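PDB 4ZWN: monoglyceride lipase from Saccharomyces cerevisiae, which hydrolyses monoacylglycerols to glycerol and free fatty acids, preferring monounsaturated substrates, and also takes part in the breakdown of fatty acid ethyl esters. Local coordinates for residues G209-K214 / S306-K311; D272-P277 / A300-F305. The protein carries 2 engineered substitutions. All coordinates share one frame; numbering follows the deposited sequence.

Contact 1 of 2, residues G209-K214 / S306-K311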
ATOM      1  N   GLY A 209      -1.411 -13.152  11.885  1.00 35.28           N
ATOM      2  CA  GLY A 209      -0.835 -13.138  10.554  1.00 31.15           C
ATOM      3  C   GLY A 209      -0.354 -11.756  10.155  1.00 34.87           C
ATOM      4  O   GLY A 209       0.600 -11.613   9.389  1.00 37.13           O
ATOM      5  N   ILE A 210      -1.015 -10.732  10.684  1.00 35.57           N
ATOM      6  CA  ILE A 210      -0.697  -9.354  10.337  1.00 36.60           C
ATOM      7  C   ILE A 210       0.634  -8.917  10.942  1.00 37.24           C
ATOM      8  O   ILE A 210       1.481  -8.348  10.250  1.00 36.71           O
ATOM      9  CB  ILE A 210      -1.818  -8.396  10.788  1.00 33.72           C
ATOM     10  CG1 ILE A 210      -3.049  -8.581   9.896  1.00 33.33           C
ATOM     11  CG2 ILE A 210      -1.351  -6.953  10.739  1.00 32.20           C
ATOM     12  CD1 ILE A 210      -4.242  -7.759  10.309  1.00 37.70           C
ATOM     13  N   THR A 211       0.826  -9.196  12.227  1.00 37.94           N
ATOM     14  CA  THR A 211       2.053  -8.797  12.912  1.00 42.38           C
ATOM     15  C   THR A 211       2.460  -9.763  14.022  1.00 44.51           C
ATOM     16  O   THR A 211       1.631 -10.502  14.556  1.00 47.74           O
ATOM     17  CB  THR A 211       1.921  -7.394  13.522  1.00 35.89           C
ATOM     18  OG1 THR A 211       3.147  -7.041  14.174  1.00 35.67           O
ATOM     19  CG2 THR A 211       0.789  -7.360  14.534  1.00 41.45           C
ATOM     20  N   SER A 212       3.744  -9.740  14.367  1.00 38.58           N
ATOM     21  CA  SER A 212       4.264 -10.564  15.450  1.00 45.28           C
ATOM     22  C   SER A 212       4.266  -9.806  16.777  1.00 47.10           C
ATOM     23  O   SER A 212       4.384 -10.413  17.841  1.00 49.20           O
ATOM     24  CB  SER A 212       5.679 -11.047  15.126  1.00 42.45           C
ATOM     25  OG  SER A 212       6.590  -9.962  15.087  1.00 40.34           O
ATOM     26  N   ASP A 213       4.138  -8.483  16.708  1.00 46.02           N
ATOM     27  CA  ASP A 213       4.133  -7.650  17.910  1.00 50.32           C
ATOM     28  C   ASP A 213       2.739  -7.569  18.524  1.00 42.61           C
ATOM     29  O   ASP A 213       1.793  -7.110  17.883  1.00 48.27           O
ATOM     30  CB  ASP A 213       4.648  -6.242  17.599  1.00 48.37           C
ATOM     31  CG  ASP A 213       4.933  -5.436  18.854  1.00 47.97           C
ATOM     32  OD1 ASP A 213       5.157  -6.047  19.919  1.00 61.03           O
ATOM     33  OD2 ASP A 213       4.940  -4.191  18.779  1.00 52.19           O
ATOM     34  N   LYS A 214       2.621  -8.006  19.774  1.00 48.06           N
ATOM     35  CA  LYS A 214       1.326  -8.068  20.444  1.00 51.52           C
ATOM     36  C   LYS A 214       0.842  -6.688  20.865  1.00 45.07           C
ATOM     37  O   LYS A 214      -0.344  -6.489  21.120  1.00 48.72           O
ATOM     38  CB  LYS A 214       1.400  -8.992  21.660  1.00 49.92           C
ATOM     39  CG  LYS A 214       2.092 -10.311  21.373  1.00 63.97           C
ATOM     40  CD  LYS A 214       1.788 -11.345  22.442  1.00 70.98           C
ATOM     41  CE  LYS A 214       1.013 -12.514  21.855  1.00 80.33           C
ATOM     42  NZ  LYS A 214       0.608 -13.498  22.898  1.00 78.59           N
ATOM     43  N   SER A 306       4.257  -0.953   9.202  1.00 37.13           N
ATOM     44  CA  SER A 306       3.276  -0.255  10.022  1.00 35.46           C
ATOM     45  C   SER A 306       3.054  -0.870  11.399  1.00 38.35           C
ATOM     46  O   SER A 306       3.049  -0.155  12.403  1.00 42.78           O
ATOM     47  CB  SER A 306       1.941  -0.184   9.278  1.00 30.00           C
ATOM     48  OG  SER A 306       1.442  -1.483   9.007  1.00 32.33           O
ATOM     49  N   LEU A 307       2.874  -2.187  11.452  1.00 34.62           N
ATOM     50  CA  LEU A 307       2.410  -2.820  12.682  1.00 37.86           C
ATOM     51  C   LEU A 307       3.386  -3.837  13.279  1.00 30.62           C
ATOM     52  O   LEU A 307       3.084  -4.471  14.286  1.00 32.08           O
ATOM     53  CB  LEU A 307       1.055  -3.488  12.427  1.00 36.31           C
ATOM     54  CG  LEU A 307      -0.030  -2.520  11.940  1.00 40.10           C
ATOM     55  CD1 LEU A 307      -1.306  -3.256  11.562  1.00 32.19           C
ATOM     56  CD2 LEU A 307      -0.311  -1.446  12.992  1.00 35.30           C
ATOM     57  N   GLU A 308       4.558  -3.984  12.673  1.00 33.76           N
ATOM     58  CA  GLU A 308       5.536  -4.947  13.174  1.00 35.19           C
ATOM     59  C   GLU A 308       6.393  -4.382  14.303  1.00 33.10           C
ATOM     60  O   GLU A 308       6.228  -3.233  14.710  1.00 38.68           O
ATOM     61  CB  GLU A 308       6.435  -5.439  12.037  1.00 34.91           C
ATOM     62  CG  GLU A 308       5.965  -6.735  11.391  1.00 34.60           C
ATOM     63  CD  GLU A 308       6.093  -7.938  12.317  1.00 37.73           C
ATOM     64  OE1 GLU A 308       6.737  -7.816  13.381  1.00 40.89           O
ATOM     65  OE2 GLU A 308       5.552  -9.011  11.978  1.00 41.70           O
ATOM     66  N   THR A 309       7.309  -5.205  14.805  1.00 34.77           N
ATOM     67  CA  THR A 309       8.181  -4.814  15.906  1.00 35.81           C
ATOM     68  C   THR A 309       9.143  -3.715  15.486  1.00 39.53           C
ATOM     69  O   THR A 309       9.382  -3.509  14.294  1.00 41.81           O
ATOM     70  CB  THR A 309       9.001  -6.008  16.438  1.00 33.72           C
ATOM     71  OG1 THR A 309       9.922  -6.449  15.429  1.00 39.95           O
ATOM     72  CG2 THR A 309       8.092  -7.156  16.830  1.00 30.03           C
ATOM     73  N   ASP A 310       9.693  -3.014  16.473  1.00 40.65           N
ATOM     74  CA  ASP A 310      10.673  -1.964  16.221  1.00 43.43           C
ATOM     75  C   ASP A 310      11.877  -2.516  15.477  1.00 38.27           C
ATOM     76  O   ASP A 310      12.430  -1.855  14.602  1.00 38.25           O
ATOM     77  CB  ASP A 310      11.122  -1.315  17.532  1.00 40.33           C
ATOM     78  CG  ASP A 310      10.084  -0.374  18.100  1.00 41.27           C
ATOM     79  OD1 ASP A 310       8.954  -0.342  17.572  1.00 44.37           O
ATOM     80  OD2 ASP A 310      10.398   0.334  19.080  1.00 54.65           O
ATOM     81  N   LYS A 311      12.277  -3.734  15.828  1.00 40.67           N
ATOM     82  CA  LYS A 311      13.415  -4.375  15.181  1.00 39.18           C
ATOM     83  C   LYS A 311      13.141  -4.571  13.696  1.00 40.84           C
ATOM     84  O   LYS A 311      13.965  -4.216  12.849  1.00 38.93           O
ATOM     85  CB  LYS A 311      13.729  -5.714  15.845  1.00 38.01           C
ATOM     86  CG  LYS A 311      14.913  -6.441  15.233  1.00 39.81           C
ATOM     87  CD  LYS A 311      15.042  -7.844  15.797  1.00 45.01           C
ATOM     88  CE  LYS A 311      16.211  -8.587  15.171  1.00 46.19           C
ATOM     89  NZ  LYS A 311      16.339  -9.967  15.716  1.00 56.18           N
TER
HETATM   90  O   HOH W   1       7.622  -2.098  19.067  1.00 51.20           O
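Thr211, Ser212 and Asp213 meet Leu307, Glu308 and Thr309 where two loops of this alpha/beta hydrolase lie against each other. One loop joins helix 207-210 to helix 214-222. The other follows His302, the inferred charge-relay histidine, and leads into the C-terminal helix 310-326.

Three hydrogen bonds cross the contact. Thr211 OG1 donates to Leu307 O at 2.6 Å, from above the carbonyl plane. The hydroxyl stands anti to the backbone N (chi1 -180°), on the side facing the other loop. Thr211 OG1 also accepts from Asp213 N at 3.1 Å, which makes an ST turn, so one hydroxyl both shapes its own loop and ties it to the loop of residues 306-311.

The carboxylate of Glu308 is the second polar centre. Its CB points away from the other loop, but a bend at chi2 (-69°) brings the carboxylate back to Ser212. Ser212 OG reaches the syn side of Glu308 OE1 at 2.7 Å. Ser212 N meets Glu308 OE2 at 3.1 Å, well above the carboxylate plane. Thr309 N comes to the anti side of Glu308 OE1, which therefore takes two donors. Glu308 OE2 also has a weak bond from Arg301 N. Together these bonds limit rotation of the buried carboxylate.

The apolar pair is Ile210 and Leu307. They run side by side, pointing the same way, with CG2 of Ile210 3.8 Å from CD1 of Leu307. Leu220 of helix 214-222 touches both.

At the partly exposed end, Asp213 and Thr309 stand at the N-cap positions of helices 214-222 and 310-326, and Thr309 OG1 caps Val312 N. Arg79 forms a salt bridge with Asp310. The side chains of Asp213 and Thr309 cross at a slant, and Asp213 CB packs 3.6 Å from Thr309 CG2.

Contact 2 of 2, residues D272-P277 / A300-F305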
ATOM      1  N   ASP A 272       5.368 -14.065   6.220  1.00 32.02           N
ATOM      2  CA  ASP A 272       4.054 -13.579   5.817  1.00 34.20           C
ATOM      3  C   ASP A 272       3.165 -14.753   5.406  1.00 34.46           C
ATOM      4  O   ASP A 272       3.439 -15.437   4.420  1.00 31.66           O
ATOM      5  CB  ASP A 272       4.186 -12.573   4.670  1.00 33.10           C
ATOM      6  CG  ASP A 272       2.900 -11.809   4.398  1.00 32.54           C
ATOM      7  OD1 ASP A 272       1.811 -12.290   4.777  1.00 34.31           O
ATOM      8  OD2 ASP A 272       2.980 -10.722   3.790  1.00 32.41           O
ATOM      9  N   THR A 273       2.105 -14.984   6.171  1.00 33.10           N
ATOM     10  CA  THR A 273       1.181 -16.074   5.877  1.00 34.34           C
ATOM     11  C   THR A 273      -0.153 -15.534   5.380  1.00 33.81           C
ATOM     12  O   THR A 273      -1.140 -16.263   5.304  1.00 32.06           O
ATOM     13  CB  THR A 273       0.945 -16.963   7.106  1.00 35.10           C
ATOM     14  OG1 THR A 273       0.536 -16.149   8.214  1.00 35.29           O
ATOM     15  CG2 THR A 273       2.219 -17.711   7.470  1.00 31.43           C
ATOM     16  N   ILE A 274      -0.172 -14.248   5.043  1.00 39.58           N
ATOM     17  CA  ILE A 274      -1.346 -13.625   4.449  1.00 35.00           C
ATOM     18  C   ILE A 274      -1.161 -13.537   2.936  1.00 34.72           C
ATOM     19  O   ILE A 274      -1.936 -14.112   2.174  1.00 32.08           O
ATOM     20  CB  ILE A 274      -1.608 -12.228   5.043  1.00 33.64           C
ATOM     21  CG1 ILE A 274      -1.903 -12.349   6.541  1.00 35.92           C
ATOM     22  CG2 ILE A 274      -2.764 -11.544   4.327  1.00 28.02           C
ATOM     23  CD1 ILE A 274      -2.209 -11.033   7.221  1.00 33.09           C
ATOM     24  N   ASN A 275      -0.124 -12.820   2.508  1.00 34.22           N
ATOM     25  CA  ASN A 275       0.256 -12.786   1.100  1.00 33.78           C
ATOM     26  C   ASN A 275       1.523 -13.603   0.867  1.00 30.78           C
ATOM     27  O   ASN A 275       2.551 -13.356   1.495  1.00 34.98           O
ATOM     28  CB  ASN A 275       0.464 -11.346   0.622  1.00 30.04           C
ATOM     29  CG  ASN A 275      -0.816 -10.532   0.650  1.00 31.80           C
ATOM     30  OD1 ASN A 275      -1.914 -11.083   0.726  1.00 37.65           O
ATOM     31  ND2 ASN A 275      -0.681  -9.212   0.579  1.00 30.96           N
ATOM     32  N   ASP A 276       1.447 -14.576  -0.034  1.00 28.66           N
ATOM     33  CA  ASP A 276       2.568 -15.479  -0.274  1.00 27.55           C
ATOM     34  C   ASP A 276       3.771 -14.757  -0.871  1.00 29.42           C
ATOM     35  O   ASP A 276       3.645 -14.044  -1.870  1.00 29.27           O
ATOM     36  CB  ASP A 276       2.141 -16.621  -1.198  1.00 26.07           C
ATOM     37  CG  ASP A 276       2.997 -17.861  -1.027  1.00 30.97           C
ATOM     38  OD1 ASP A 276       4.233 -17.735  -0.915  1.00 28.30           O
ATOM     39  OD2 ASP A 276       2.429 -18.973  -0.997  1.00 39.30           O
ATOM     40  N   PRO A 277       4.950 -14.942  -0.254  1.00 28.90           N
ATOM     41  CA  PRO A 277       6.211 -14.423  -0.796  1.00 32.75           C
ATOM     42  C   PRO A 277       6.493 -14.928  -2.211  1.00 29.23           C
ATOM     43  O   PRO A 277       7.266 -14.301  -2.935  1.00 30.42           O
ATOM     44  CB  PRO A 277       7.256 -14.946   0.191  1.00 31.77           C
ATOM     45  CG  PRO A 277       6.512 -15.087   1.473  1.00 29.01           C
ATOM     46  CD  PRO A 277       5.133 -15.538   1.083  1.00 28.75           C
ATOM     47  N   ALA A 300       9.841 -11.652   9.991  1.00 41.07           N
ATOM     48  CA  ALA A 300       8.827 -10.656   9.779  1.00 36.63           C
ATOM     49  C   ALA A 300       7.593 -11.246   9.163  1.00 32.42           C
ATOM     50  O   ALA A 300       7.613 -12.298   8.643  1.00 35.89           O
ATOM     51  CB  ALA A 300       9.359  -9.506   8.976  1.00 28.46           C
ATOM     52  N   ARG A 301       6.500 -10.550   9.297  1.00 35.88           N
ATOM     53  CA  ARG A 301       5.216 -11.044   8.923  1.00 35.84           C
ATOM     54  C   ARG A 301       4.616 -10.077   7.949  1.00 32.45           C
ATOM     55  O   ARG A 301       5.318  -9.429   7.237  1.00 37.90           O
ATOM     56  CB  ARG A 301       4.348 -11.196  10.150  1.00 30.83           C
ATOM     57  CG  ARG A 301       4.756 -12.374  10.986  1.00 32.27           C
ATOM     58  CD  ARG A 301       3.781 -12.733  12.063  1.00 36.70           C
ATOM     59  NE  ARG A 301       4.305 -13.811  12.883  1.00 44.78           N
ATOM     60  CZ  ARG A 301       3.790 -14.244  14.027  1.00 44.33           C
ATOM     61  NH1 ARG A 301       2.722 -13.717  14.552  1.00 41.42           N
ATOM     62  NH2 ARG A 301       4.379 -15.211  14.665  1.00 42.80           N
ATOM     63  N   HIS A 302       3.312  -9.993   7.900  1.00 35.95           N
ATOM     64  CA  HIS A 302       2.662  -9.110   6.936  1.00 34.11           C
ATOM     65  C   HIS A 302       2.833  -7.589   6.895  1.00 30.84           C
ATOM     66  O   HIS A 302       3.303  -7.046   5.897  1.00 37.17           O
ATOM     67  CB  HIS A 302       1.161  -9.385   7.018  1.00 32.04           C
ATOM     68  CG  HIS A 302       0.385  -8.847   5.854  1.00 33.50           C
ATOM     69  ND1 HIS A 302       0.744  -9.092   4.548  1.00 28.19           N
ATOM     70  CD2 HIS A 302      -0.728  -8.083   5.804  1.00 35.11           C
ATOM     71  CE1 HIS A 302      -0.117  -8.499   3.738  1.00 30.64           C
ATOM     72  NE2 HIS A 302      -1.022  -7.878   4.478  1.00 33.67           N
ATOM     73  N   SER A 303       2.448  -6.907   7.969  1.00 29.57           N
ATOM     74  CA  SER A 303       2.472  -5.441   7.996  1.00 35.53           C
ATOM     75  C   SER A 303       3.828  -4.956   8.505  1.00 33.88           C
ATOM     76  O   SER A 303       3.937  -4.475   9.633  1.00 38.70           O
ATOM     77  CB  SER A 303       1.358  -4.870   8.879  1.00 39.09           C
ATOM     78  OG  SER A 303       0.080  -5.195   8.363  1.00 37.15           O
ATOM     79  N   ILE A 304       4.851  -5.067   7.664  1.00 33.81           N
ATOM     80  CA  ILE A 304       6.223  -4.777   8.074  1.00 30.00           C
ATOM     81  C   ILE A 304       6.523  -3.282   8.190  1.00 34.56           C
ATOM     82  O   ILE A 304       7.446  -2.882   8.897  1.00 39.26           O
ATOM     83  CB  ILE A 304       7.234  -5.406   7.095  1.00 29.91           C
ATOM     84  CG1 ILE A 304       6.982  -4.910   5.669  1.00 31.49           C
ATOM     85  CG2 ILE A 304       7.156  -6.923   7.157  1.00 23.43           C
ATOM     86  CD1 ILE A 304       7.960  -5.457   4.645  1.00 23.61           C
ATOM     87  N   PHE A 305       5.740  -2.461   7.499  1.00 33.98           N
ATOM     88  CA  PHE A 305       5.974  -1.021   7.472  1.00 31.11           C
ATOM     89  C   PHE A 305       5.113  -0.253   8.465  1.00 41.24           C
ATOM     90  O   PHE A 305       5.212   0.971   8.553  1.00 42.07           O
ATOM     91  CB  PHE A 305       5.714  -0.463   6.070  1.00 35.66           C
ATOM     92  CG  PHE A 305       6.901  -0.517   5.159  1.00 30.97           C
ATOM     93  CD1 PHE A 305       7.924   0.406   5.285  1.00 35.04           C
ATOM     94  CD2 PHE A 305       6.981  -1.471   4.159  1.00 28.20           C
ATOM     95  CE1 PHE A 305       9.018   0.367   4.443  1.00 37.16           C
ATOM     96  CE2 PHE A 305       8.069  -1.513   3.311  1.00 36.65           C
ATOM     97  CZ  PHE A 305       9.087  -0.588   3.454  1.00 32.05           C
TER
HETATM   98  O   HOH W   2       4.828  -8.426   4.066  1.00 28.85           O
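His302 packs its imidazole among Asp272, Ile274 and Asn275, and this is the tight part of the contact. His302 ND1 donates to Asp272 OD2 at 2.9 Å. The bond is almost straight, 177° at the hydrogen, and the oxygen lies in the ring plane. The carboxylate itself is turned 63° from the ring and is met on its syn side. Asp272 CG is anti to its own backbone N (chi1 -168°), which sets OD2 beside His302 ND1.

The other oxygen, Asp272 OD1, is gripped from its own loop. Ile274 N reaches Asp272 OD1 at 2.8 Å, forming an Asx turn, and Asn275 N reaches the same OD1 at 3.0 Å from above the carboxylate plane. Asp272 and His302 are the charge-relay residues inferred for the Ser-His-Asp catalytic triad of this alpha/beta hydrolase, with Ser144 as the nucleophile. With an alanine in place of Asp272, His302 ND1 would probably lose its acceptor and the imidazole turn more freely, and Ile274 N and Asn275 N would lose the oxygen that holds their turn.

Ile274 covers one ring face. Its CB stands 4.0 Å from the ring centroid in a CH-pi contact, and its CD1 lies 3.6 Å from His302 CD2. Asn275 comes to the ring edge, with ND2 3.3 Å from His302 CE1 and the amide nearly perpendicular to the ring. That ND2 is hydrogen-bonded to Ser144 OG and Gly170 O.

The contact is looser toward Ala300 and Arg301. Partly exposed Arg301 covers little of the opposite loop, and its guanidinium makes weak bonds to Lys208 O and Thr211 O. Ala300 O comes within 3.7 Å of Asp272 N.

Overall arrangement
Contact 2 is the more buried of the two and holds two residues inferred to belong to the catalytic triad. Contact 1 lies about 10 Å away, centre to centre, and is only partly buried. They share one continuous run of chain: residues 300-305 pass directly into 306-311. Contact 2 joins this run to the loop after strand 264-269, and contact 1 joins it to the loop after helix 207-210. The two also touch, through a probable hydrogen bond between Ile210 O and Ser303 N at 2.9 Å. Each centres on a carboxylate. Both carboxylates take backbone N-H donors; across the contact, Asp272 accepts from an imidazole, whereas Glu308 accepts from a serine hydroxyl and backbone N.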